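Local atomic coordinates of insecticidal Delta-Endotoxin Cry8Ea1 (Bacillus Thuringiensis, PDB entry 3EB7), a protein that kills larvae of the soil-dwelling chafer Holotrichia parallela, probably by binding the gut membrane and opening pores in it as other three-domain Cry toxins do. Residues Pro131-Tyr136 and Ser179-Gln184; Thr229-Thr234 and Asp446-Ile451; Gln237-Val242 and Gln450-Lys455; Leu416-Phe421 and Val429-His434. All blocks are in the same frame, centred on the assembly; numbering follows the deposited sequence.

Contact 1 (Pro131-Tyr136 and Ser179-Gln184); sequences PLLSVY and SDHCVQ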
# COMPACT_ATOMS: atom_id res chain seq x y z
N PRO A 131 16.94 10.61 2.58
CA PRO A 131 17.11 9.93 3.88
C PRO A 131 16.10 10.39 4.96
O PRO A 131 15.82 9.64 5.90
CB PRO A 131 18.56 10.25 4.28
CG PRO A 131 18.91 11.46 3.45
CD PRO A 131 18.17 11.30 2.16
N LEU A 132 15.55 11.60 4.81
CA LEU A 132 14.56 12.14 5.76
C LEU A 132 13.10 11.93 5.35
O LEU A 132 12.20 12.43 6.00
CB LEU A 132 14.79 13.64 6.01
CG LEU A 132 16.05 14.11 6.74
CD1 LEU A 132 16.27 15.61 6.40
CD2 LEU A 132 16.00 13.89 8.28
N LEU A 133 12.87 11.18 4.27
CA LEU A 133 11.52 11.00 3.69
C LEU A 133 10.53 10.27 4.58
O LEU A 133 9.38 10.71 4.71
CB LEU A 133 11.60 10.25 2.37
CG LEU A 133 10.80 10.69 1.14
CD1 LEU A 133 10.29 9.46 0.40
CD2 LEU A 133 9.71 11.72 1.39
N SER A 134 10.94 9.16 5.20
CA SER A 134 10.00 8.49 6.14
C SER A 134 9.65 9.35 7.39
O SER A 134 8.49 9.39 7.79
CB SER A 134 10.35 7.01 6.44
OG SER A 134 11.59 6.86 7.10
N VAL A 135 10.62 10.09 7.95
CA VAL A 135 10.31 11.13 8.96
C VAL A 135 9.28 12.12 8.38
O VAL A 135 8.23 12.39 8.96
CB VAL A 135 11.61 11.90 9.43
CG1 VAL A 135 11.27 13.19 10.20
CG2 VAL A 135 12.51 10.99 10.28
N TYR A 136 9.60 12.67 7.21
CA TYR A 136 8.73 13.65 6.57
C TYR A 136 7.30 13.14 6.40
O TYR A 136 6.36 13.83 6.79
CB TYR A 136 9.33 14.06 5.24
CG TYR A 136 8.51 15.09 4.50
CD1 TYR A 136 8.89 16.44 4.50
CD2 TYR A 136 7.35 14.72 3.79
CE1 TYR A 136 8.15 17.38 3.81
CE2 TYR A 136 6.58 15.66 3.11
CZ TYR A 136 7.00 16.98 3.10
OH TYR A 136 6.26 17.93 2.40
N SER A 179 1.68 15.39 -0.42
CA SER A 179 1.59 14.26 -1.33
C SER A 179 2.68 14.37 -2.40
O SER A 179 3.40 13.41 -2.67
CB SER A 179 0.20 14.15 -1.97
OG SER A 179 -0.82 14.02 -1.00
N ASP A 180 2.82 15.56 -2.97
CA ASP A 180 3.76 15.79 -4.08
C ASP A 180 5.20 15.57 -3.67
O ASP A 180 5.94 14.88 -4.36
CB ASP A 180 3.55 17.20 -4.66
CG ASP A 180 2.31 17.30 -5.56
OD1 ASP A 180 1.77 16.24 -6.00
OD2 ASP A 180 1.89 18.45 -5.88
N HIS A 181 5.57 16.08 -2.50
CA HIS A 181 6.91 15.90 -1.96
C HIS A 181 7.25 14.39 -1.79
O HIS A 181 8.29 13.92 -2.24
CB HIS A 181 7.08 16.71 -0.66
CG HIS A 181 8.41 16.52 0.00
ND1 HIS A 181 9.49 17.34 -0.23
CD2 HIS A 181 8.84 15.57 0.87
CE1 HIS A 181 10.52 16.93 0.48
NE2 HIS A 181 10.15 15.86 1.17
N CYS A 182 6.35 13.64 -1.17
CA CYS A 182 6.46 12.18 -1.01
C CYS A 182 6.67 11.41 -2.32
O CYS A 182 7.63 10.65 -2.46
CB CYS A 182 5.19 11.63 -0.35
SG CYS A 182 5.05 12.05 1.41
N VAL A 183 5.76 11.59 -3.27
CA VAL A 183 5.84 10.87 -4.54
C VAL A 183 7.14 11.23 -5.25
O VAL A 183 7.90 10.35 -5.64
CB VAL A 183 4.56 11.14 -5.42
CG1 VAL A 183 4.72 10.54 -6.84
CG2 VAL A 183 3.31 10.59 -4.68
N GLN A 184 7.43 12.52 -5.35
CA GLN A 184 8.64 13.00 -6.00
C GLN A 184 9.95 12.41 -5.47
O GLN A 184 10.74 11.85 -6.24
CB GLN A 184 8.72 14.56 -6.00
CG GLN A 184 10.08 15.06 -6.52
CD GLN A 184 10.34 16.55 -6.28
OE1 GLN A 184 9.42 17.35 -6.06
NE2 GLN A 184 11.62 16.92 -6.31

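Contact 2 (Thr229-Thr234 and Asp446-Ile451); sequences TYPMET and DKITQI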
# COMPACT_ATOMS: atom_id res chain seq x y z
N THR A 229 -15.14 16.37 2.22
CA THR A 229 -15.23 15.34 1.16
C THR A 229 -15.57 13.96 1.72
O THR A 229 -16.29 13.19 1.06
CB THR A 229 -13.95 15.34 0.30
OG1 THR A 229 -13.74 16.67 -0.15
CG2 THR A 229 -14.06 14.45 -0.93
N TYR A 230 -15.09 13.66 2.92
CA TYR A 230 -15.38 12.40 3.61
C TYR A 230 -15.99 12.67 5.00
O TYR A 230 -15.30 12.55 6.02
CB TYR A 230 -14.10 11.53 3.69
CG TYR A 230 -13.50 11.23 2.31
CD1 TYR A 230 -12.60 12.12 1.72
CD2 TYR A 230 -13.88 10.10 1.58
CE1 TYR A 230 -12.08 11.88 0.45
CE2 TYR A 230 -13.35 9.84 0.31
CZ TYR A 230 -12.47 10.74 -0.24
OH TYR A 230 -11.95 10.51 -1.48
N PRO A 231 -17.28 13.06 5.04
CA PRO A 231 -17.93 13.46 6.29
C PRO A 231 -18.38 12.26 7.16
O PRO A 231 -18.95 12.44 8.23
CB PRO A 231 -19.14 14.25 5.79
CG PRO A 231 -19.54 13.54 4.52
CD PRO A 231 -18.21 13.20 3.88
N MET A 232 -18.12 11.05 6.69
CA MET A 232 -18.50 9.87 7.42
C MET A 232 -17.48 8.77 7.17
O MET A 232 -16.68 8.84 6.24
CB MET A 232 -19.91 9.39 7.01
CG MET A 232 -19.98 8.69 5.67
SD MET A 232 -21.65 8.49 5.00
CE MET A 232 -21.83 10.02 4.08
N GLU A 233 -17.54 7.76 8.02
CA GLU A 233 -16.72 6.56 7.90
C GLU A 233 -16.50 6.11 6.44
O GLU A 233 -17.47 5.97 5.67
CB GLU A 233 -17.35 5.45 8.75
CG GLU A 233 -16.51 4.20 8.80
CD GLU A 233 -16.81 3.37 10.04
OE1 GLU A 233 -16.67 2.12 9.95
OE2 GLU A 233 -17.18 3.97 11.08
N THR A 234 -15.23 5.89 6.10
CA THR A 234 -14.81 5.51 4.74
C THR A 234 -13.99 4.22 4.69
O THR A 234 -13.05 4.05 5.46
CB THR A 234 -13.96 6.65 4.12
OG1 THR A 234 -14.76 7.83 4.08
CG2 THR A 234 -13.47 6.31 2.69
N ASP A 446 -23.72 1.97 5.18
CA ASP A 446 -23.52 3.02 6.16
C ASP A 446 -22.13 3.66 6.11
O ASP A 446 -21.75 4.41 7.00
CB ASP A 446 -23.92 2.50 7.57
CG ASP A 446 -23.02 1.38 8.11
OD1 ASP A 446 -22.36 0.60 7.35
OD2 ASP A 446 -22.97 1.26 9.37
N LYS A 447 -21.39 3.39 5.04
CA LYS A 447 -20.05 3.92 4.84
C LYS A 447 -19.93 4.40 3.37
O LYS A 447 -20.71 4.00 2.51
CB LYS A 447 -19.04 2.81 5.09
CG LYS A 447 -18.98 2.40 6.53
CD LYS A 447 -18.34 1.03 6.70
CE LYS A 447 -18.72 0.41 8.06
NZ LYS A 447 -17.56 -0.26 8.73
N ILE A 448 -18.96 5.28 3.13
CA ILE A 448 -18.46 5.58 1.80
C ILE A 448 -17.56 4.41 1.39
O ILE A 448 -16.58 4.10 2.08
CB ILE A 448 -17.68 6.95 1.80
CG1 ILE A 448 -18.62 8.10 2.19
CG2 ILE A 448 -16.97 7.18 0.44
CD1 ILE A 448 -18.01 9.48 2.39
N THR A 449 -17.92 3.70 0.31
CA THR A 449 -17.11 2.58 -0.16
C THR A 449 -16.19 3.03 -1.28
O THR A 449 -16.65 3.59 -2.27
CB THR A 449 -18.00 1.39 -0.62
OG1 THR A 449 -19.05 1.18 0.34
CG2 THR A 449 -17.20 0.15 -0.70
N GLN A 450 -14.88 2.82 -1.13
CA GLN A 450 -13.95 3.09 -2.24
C GLN A 450 -13.62 1.81 -2.98
O GLN A 450 -13.27 0.81 -2.34
CB GLN A 450 -12.65 3.74 -1.74
CG GLN A 450 -12.87 5.15 -1.19
CD GLN A 450 -11.60 5.77 -0.67
OE1 GLN A 450 -10.52 5.19 -0.78
NE2 GLN A 450 -11.70 6.95 -0.11
N ILE A 451 -13.77 1.84 -4.30
CA ILE A 451 -13.57 0.67 -5.14
C ILE A 451 -12.70 1.10 -6.29
O ILE A 451 -13.20 1.67 -7.26
CB ILE A 451 -14.89 0.12 -5.76
CG1 ILE A 451 -16.03 0.09 -4.73
CG2 ILE A 451 -14.61 -1.25 -6.48
CD1 ILE A 451 -16.14 -1.19 -3.90

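Contact 3 (Gln237-Val242 and Gln450-Lys455); sequences QLTREV and QIPVVK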
# COMPACT_ATOMS: atom_id res chain seq x y z
N GLN A 237 -8.98 1.08 0.23
CA GLN A 237 -8.27 -0.14 -0.15
C GLN A 237 -6.95 0.22 -0.80
O GLN A 237 -6.91 1.05 -1.71
CB GLN A 237 -9.09 -0.93 -1.19
CG GLN A 237 -10.55 -1.06 -0.84
CD GLN A 237 -11.23 -2.17 -1.59
OE1 GLN A 237 -10.86 -3.33 -1.46
NE2 GLN A 237 -12.21 -1.81 -2.40
N LEU A 238 -5.87 -0.45 -0.38
CA LEU A 238 -4.56 -0.31 -1.06
C LEU A 238 -4.37 -1.52 -1.93
O LEU A 238 -4.23 -2.62 -1.41
CB LEU A 238 -3.42 -0.21 -0.04
CG LEU A 238 -3.52 0.89 1.01
CD1 LEU A 238 -2.34 0.83 1.98
CD2 LEU A 238 -3.54 2.24 0.34
N THR A 239 -4.34 -1.32 -3.26
CA THR A 239 -4.34 -2.44 -4.20
C THR A 239 -3.00 -2.78 -4.79
O THR A 239 -2.87 -3.81 -5.44
CB THR A 239 -5.36 -2.26 -5.37
OG1 THR A 239 -5.02 -1.10 -6.15
CG2 THR A 239 -6.85 -2.25 -4.85
N ARG A 240 -2.01 -1.91 -4.59
CA ARG A 240 -0.63 -2.19 -5.05
C ARG A 240 -0.10 -3.51 -4.50
O ARG A 240 -0.40 -3.90 -3.36
CB ARG A 240 0.31 -1.05 -4.65
CG ARG A 240 0.93 -1.15 -3.23
CD ARG A 240 -0.04 -0.88 -2.08
NE ARG A 240 0.57 -1.07 -0.75
CZ ARG A 240 0.77 -2.26 -0.16
NH1 ARG A 240 0.43 -3.40 -0.78
NH2 ARG A 240 1.32 -2.32 1.06
N GLU A 241 0.70 -4.18 -5.33
CA GLU A 241 1.48 -5.35 -4.93
C GLU A 241 2.85 -4.88 -4.46
O GLU A 241 3.45 -4.01 -5.12
CB GLU A 241 1.76 -6.21 -6.15
CG GLU A 241 0.86 -7.38 -6.36
CD GLU A 241 1.26 -8.14 -7.63
OE1 GLU A 241 1.72 -7.47 -8.61
OE2 GLU A 241 1.16 -9.40 -7.62
N VAL A 242 3.36 -5.48 -3.38
CA VAL A 242 4.75 -5.32 -2.94
C VAL A 242 5.46 -6.66 -3.10
O VAL A 242 4.84 -7.72 -3.05
CB VAL A 242 4.89 -4.80 -1.47
CG1 VAL A 242 4.35 -3.34 -1.32
CG2 VAL A 242 4.20 -5.73 -0.47
N GLN A 450 -14.88 2.82 -1.13
CA GLN A 450 -13.95 3.09 -2.24
C GLN A 450 -13.62 1.81 -2.98
O GLN A 450 -13.27 0.81 -2.34
CB GLN A 450 -12.65 3.74 -1.74
CG GLN A 450 -12.87 5.15 -1.19
CD GLN A 450 -11.60 5.77 -0.67
OE1 GLN A 450 -10.52 5.19 -0.78
NE2 GLN A 450 -11.70 6.95 -0.11
N ILE A 451 -13.77 1.84 -4.30
CA ILE A 451 -13.57 0.67 -5.14
C ILE A 451 -12.70 1.10 -6.29
O ILE A 451 -13.20 1.67 -7.26
CB ILE A 451 -14.89 0.12 -5.76
CG1 ILE A 451 -16.03 0.09 -4.73
CG2 ILE A 451 -14.61 -1.25 -6.48
CD1 ILE A 451 -16.14 -1.19 -3.90
N PRO A 452 -11.39 0.80 -6.19
CA PRO A 452 -10.44 1.00 -7.27
C PRO A 452 -10.90 0.21 -8.48
O PRO A 452 -11.24 -0.96 -8.33
CB PRO A 452 -9.16 0.39 -6.70
CG PRO A 452 -9.31 0.55 -5.22
CD PRO A 452 -10.74 0.23 -4.99
N VAL A 453 -10.91 0.80 -9.67
CA VAL A 453 -11.44 0.08 -10.84
C VAL A 453 -10.56 -1.09 -11.31
O VAL A 453 -11.01 -1.96 -12.09
CB VAL A 453 -11.79 1.04 -12.02
CG1 VAL A 453 -12.94 1.97 -11.63
CG2 VAL A 453 -10.51 1.83 -12.47
N VAL A 454 -9.33 -1.13 -10.80
CA VAL A 454 -8.40 -2.23 -11.06
C VAL A 454 -8.92 -3.55 -10.41
O VAL A 454 -8.45 -4.64 -10.74
CB VAL A 454 -6.94 -1.83 -10.68
CG1 VAL A 454 -6.70 -1.75 -9.15
CG2 VAL A 454 -5.92 -2.72 -11.38
N LYS A 455 -9.95 -3.45 -9.58
CA LYS A 455 -10.61 -4.61 -8.99
C LYS A 455 -11.76 -5.16 -9.85
O LYS A 455 -12.70 -5.77 -9.32
CB LYS A 455 -11.13 -4.29 -7.57
CG LYS A 455 -10.08 -3.68 -6.62
CD LYS A 455 -10.70 -3.72 -5.22
CE LYS A 455 -10.36 -5.04 -4.49
NZ LYS A 455 -11.32 -5.39 -3.41
O HOH W 1 -9.33 3.26 -2.02

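Contact 4 (Leu416-Phe421 and Val429-His434); sequences LNYVTF and VFSWTH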
# COMPACT_ATOMS: atom_id res chain seq x y z
N LEU A 416 -0.18 -13.48 0.53
CA LEU A 416 0.59 -13.90 -0.65
C LEU A 416 -0.29 -13.76 -1.89
O LEU A 416 -1.44 -14.24 -1.90
CB LEU A 416 1.12 -15.34 -0.54
CG LEU A 416 2.01 -15.84 -1.70
CD1 LEU A 416 3.30 -15.00 -1.73
CD2 LEU A 416 2.33 -17.34 -1.55
N ASN A 417 0.25 -13.13 -2.93
CA ASN A 417 -0.48 -12.88 -4.14
C ASN A 417 0.06 -13.67 -5.33
O ASN A 417 -0.71 -14.16 -6.15
CB ASN A 417 -0.46 -11.36 -4.44
CG ASN A 417 -1.24 -10.99 -5.72
OD1 ASN A 417 -2.17 -11.67 -6.15
ND2 ASN A 417 -0.84 -9.92 -6.33
N TYR A 418 1.37 -13.80 -5.44
CA TYR A 418 1.96 -14.38 -6.62
C TYR A 418 3.40 -14.82 -6.33
O TYR A 418 4.00 -14.42 -5.32
CB TYR A 418 1.91 -13.35 -7.76
CG TYR A 418 1.72 -13.96 -9.14
CD1 TYR A 418 0.45 -14.39 -9.56
CD2 TYR A 418 2.80 -14.11 -10.01
CE1 TYR A 418 0.29 -14.97 -10.84
CE2 TYR A 418 2.65 -14.68 -11.28
CZ TYR A 418 1.41 -15.11 -11.68
OH TYR A 418 1.27 -15.67 -12.92
N VAL A 419 3.94 -15.66 -7.23
CA VAL A 419 5.32 -16.12 -7.23
C VAL A 419 5.90 -16.04 -8.66
O VAL A 419 5.36 -16.64 -9.60
CB VAL A 419 5.43 -17.59 -6.75
CG1 VAL A 419 6.88 -17.94 -6.43
CG2 VAL A 419 4.56 -17.85 -5.48
N THR A 420 7.01 -15.31 -8.80
CA THR A 420 7.83 -15.30 -10.02
C THR A 420 9.16 -16.00 -9.74
O THR A 420 9.45 -16.34 -8.60
CB THR A 420 8.08 -13.88 -10.52
OG1 THR A 420 8.76 -13.14 -9.49
CG2 THR A 420 6.73 -13.22 -10.83
N PHE A 421 9.96 -16.22 -10.77
CA PHE A 421 11.07 -17.15 -10.62
C PHE A 421 12.11 -16.89 -11.70
O PHE A 421 11.75 -16.46 -12.80
CB PHE A 421 10.49 -18.58 -10.68
CG PHE A 421 11.46 -19.70 -10.38
CD1 PHE A 421 11.75 -20.07 -9.08
CD2 PHE A 421 12.00 -20.44 -11.42
CE1 PHE A 421 12.66 -21.12 -8.81
CE2 PHE A 421 12.89 -21.50 -11.16
CZ PHE A 421 13.22 -21.84 -9.86
N VAL A 429 10.50 -15.18 -6.21
CA VAL A 429 10.18 -13.93 -5.53
C VAL A 429 8.69 -14.03 -5.18
O VAL A 429 7.89 -14.50 -5.99
CB VAL A 429 10.50 -12.67 -6.44
CG1 VAL A 429 9.90 -11.40 -5.91
CG2 VAL A 429 12.00 -12.49 -6.56
N PHE A 430 8.34 -13.65 -3.96
CA PHE A 430 6.92 -13.61 -3.55
C PHE A 430 6.40 -12.18 -3.65
O PHE A 430 7.09 -11.24 -3.26
CB PHE A 430 6.78 -14.12 -2.11
CG PHE A 430 7.03 -15.62 -1.91
CD1 PHE A 430 7.07 -16.15 -0.61
CD2 PHE A 430 7.23 -16.49 -2.97
CE1 PHE A 430 7.29 -17.55 -0.39
CE2 PHE A 430 7.46 -17.90 -2.75
CZ PHE A 430 7.47 -18.41 -1.50
N SER A 431 5.21 -12.02 -4.21
CA SER A 431 4.49 -10.74 -4.17
C SER A 431 3.26 -10.83 -3.28
O SER A 431 2.70 -11.90 -3.07
CB SER A 431 4.10 -10.24 -5.58
OG SER A 431 3.02 -10.99 -6.10
N TRP A 432 2.84 -9.69 -2.77
CA TRP A 432 1.84 -9.64 -1.72
C TRP A 432 0.89 -8.48 -1.91
O TRP A 432 1.32 -7.43 -2.35
CB TRP A 432 2.54 -9.47 -0.36
CG TRP A 432 3.58 -10.49 -0.08
CD1 TRP A 432 4.84 -10.57 -0.64
CD2 TRP A 432 3.49 -11.55 0.86
NE1 TRP A 432 5.51 -11.65 -0.11
CE2 TRP A 432 4.69 -12.26 0.81
CE3 TRP A 432 2.49 -11.98 1.73
CZ2 TRP A 432 4.93 -13.38 1.61
CZ3 TRP A 432 2.73 -13.08 2.52
CH2 TRP A 432 3.93 -13.77 2.46
N THR A 433 -0.36 -8.66 -1.49
CA THR A 433 -1.36 -7.60 -1.50
C THR A 433 -1.73 -7.24 -0.08
O THR A 433 -1.62 -8.08 0.81
CB THR A 433 -2.63 -7.94 -2.32
OG1 THR A 433 -3.19 -9.18 -1.87
CG2 THR A 433 -2.29 -8.05 -3.84
N HIS A 434 -2.14 -5.99 0.12
CA HIS A 434 -2.54 -5.44 1.43
C HIS A 434 -3.89 -5.97 1.94
O HIS A 434 -4.87 -6.17 1.15
CB HIS A 434 -2.51 -3.89 1.38
CG HIS A 434 -2.49 -3.24 2.74
ND1 HIS A 434 -3.63 -2.97 3.46
CD2 HIS A 434 -1.45 -2.81 3.50
CE1 HIS A 434 -3.30 -2.43 4.62
NE2 HIS A 434 -1.98 -2.31 4.66

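Contact 1 (Pro131-Tyr136 and Ser179-Gln184)
Tyr136 and His181 stack face to face in a buried helix-helix contact inside the helical N-terminal domain, where the first turn of helix 133-153 meets the later part of helix 161-191. The ring centroids lie 3.8 Å apart and the planes are inclined by 29°, so the imidazole slants across the phenol. Its CD2 atom lies over the centre of the tyrosine ring, although the closest carbon-carbon approaches are too short to be taken literally. Both side chains reach the meeting point in the same way: CG stands anti to the backbone N in Tyr136 (chi1 -180°) and in His181 (chi1 177°), which carries each ring out from its own helix into the space between them. The phenol hydroxyl ends above the base of the histidine, with Tyr136 OH 3.4 Å from His181 CB. Beside the stack, Leu133 sends CD2 to within 4.0 Å of His181 CD2 and also rests it on the backbone of Cys182, 4.1 Å from the CA. The small thiol of Cys182 fits at the rim of the tyrosine, SG 5.4 Å from the ring centroid and near the ring plane. Val215 of helix 198-220 packs on both Leu133 and Cys182, and Trp185 meets the imidazole. The adhesion between these segments is therefore dispersive and aromatic, depending on shape and ring overlap; any positive charge on His181 would probably be steadied by the tyrosine's pi electrons.

Contact 2 (Thr229-Thr234 and Asp446-Ile451)
The carbonyl oxygen of Glu233 takes two donors from residues 447-448. Ile448 N gives it a hydrogen bond of 3.0 Å, lying in the carbonyl plane, and the preceding Lys447 adds a weaker CA-H...O contact, its CA 3.4 Å from Glu233 O. The side chains of Glu233 and Lys447 run side by side and in the same direction, Glu233 extended (chi1 -175°). Their aliphatic parts touch before the ends join in a salt bridge, Lys447 NZ to Glu233 OE1 at 2.8 Å, the ammonium coming from the anti side of the carboxylate and 30° out of its plane. Flexible charged chains suit this partly exposed border of the contact. Further in, buried, branched Ile448 packs against the loop: the Met232 side chain crosses it at about a right angle, CG 3.8 Å from Ile448 CG1, and Pro231 CD is 4.0 Å from Ile448 CD1. Thr234 keeps its hydroxyl occupied within the loop, OG1 donating to Met232 O at 3.1 Å, while its methyl CG2 turns to Gln450. The Gln450 amide also passes beside Tyr230, the planes 62° apart, with NE2 3.4 Å from Tyr230 CE2; the tyrosine hydroxyl itself bonds to Glu584. Thr234 and Ile448 form a parallel beta bridge, by which the connection after helix 198-220 is added to the C-terminal beta domain's sheet through strand 448-452.

Contact 3 (Gln237-Val242 and Gln450-Lys455)
Gln237 reaches across to 450-455 with its whole length, CG lying opposite the carbonyl carbon (chi1 -46°) and the chain then running out extended. Its CB faces the ring of Pro452, 4.3 Å from the CG there. The next atom, Gln237 CG, passes 3.6 Å from the backbone Gln450 O, and the amide beyond it is divided between two partners. NE2 donates to that same Gln450 O at 2.8 Å, a nearly straight bond (167°) lying in the carbonyl plane and close to the amide's own. OE1 accepts from Lys455 NZ at 2.9 Å, the donor tilted 19° from the plane of the side-chain carbonyl. A glutamine suits the place because one group supplies both a donor and an acceptor. With each end engaged, the rotation of the amide is fixed; Asp438 N bonds to OE1 as well. Lys455 is itself held by a salt bridge to Asp438 and a hydrogen bond to Asn441, which probably balances its charge in this buried setting. A water joins the segments a second time, accepting from Gln237 N and donating to Gln450 OE1 at 2.6 Å. Two residues on, Thr239 turns both branches to use: its methyl CG2 lies 3.7 Å from Pro452 CG, while OG1 meets Val454 CG1 tip to tip at 3.5 Å. Leu238 and Arg240 point the other way, onto helix 198-220, where Arg240 pairs with Asp217, whereas Val453 packs on strand 578-588; the contact thus lies between the helical domain and the C-terminal sheet, and 237-242 runs on as strand 241-243 to pair with strand 427-434.

Contact 4 (Leu416-Phe421 and Val429-His434)
The end of Leu416 meets the indole of Trp432, its methyl CD1 lying over one face of the ring, 4.1 Å from the centroid of the six-membered ring and only 17° off its normal, a CH-pi contact. In Leu416 a chi1 of -177° swings CG away from the amide nitrogen, which brings CD1 back across the neighbouring strand; there it also touches Phe430 CB at 3.6 Å. Phe430 in turn lies alongside Val419, pointing the same way, so that Val419 CG1 meets the edge of the phenyl ring, 3.7 Å from CE2. The reverse side of the sheet carries Tyr418, Thr420, Val429 and Ser431. Here Thr420 runs beside Val429 with OG1 3.5 Å from CB of the valine, the hydroxyl being bonded to Phe270 O, while Ser431 OG bonds to Glu241. A reciprocal pair of backbone bonds joins Thr420 and Val429, but a classic beta bulge interrupts the alternation: Ser431 O accepts from Asn417 N at 2.7 Å and, weakly, from Tyr418 N. Ser431 N answers with a straight bond to Tyr418 O at 2.9 Å. Tyr418 and Thr420 pack on strand 316-321. Chemically the hairpin is two-sided: Leu416, Phe430 and Trp432 make an apolar, aromatic surface against strand 340-352, whereas the other face also holds two buried hydroxyls, of Thr420 and Ser431, each hydrogen-bonded to an oxygen outside the hairpin.

In the fold
Contact 1 comes first along the chain and lies within the helical domain; its nearest atoms are about 12 Å from contacts 2 and 3. Contacts 2 and 3 both close on strand 448-452, sharing Gln450 and Ile451 with their centres 16 Å apart, so the connection 229-242 runs past this strand from the helices to the sheets. Contact 4 is nested inside the loops they close. It touches contact 3, as strands 241-243 and 427-434 are neighbours in one sheet, Val242 O lying 2.8 Å from Trp432 N. Contacts 2 and 3 thus join that connection to the C-terminal domain, while contacts 1 and 4 lie inside the helical and central domains of the three-domain Cry toxin.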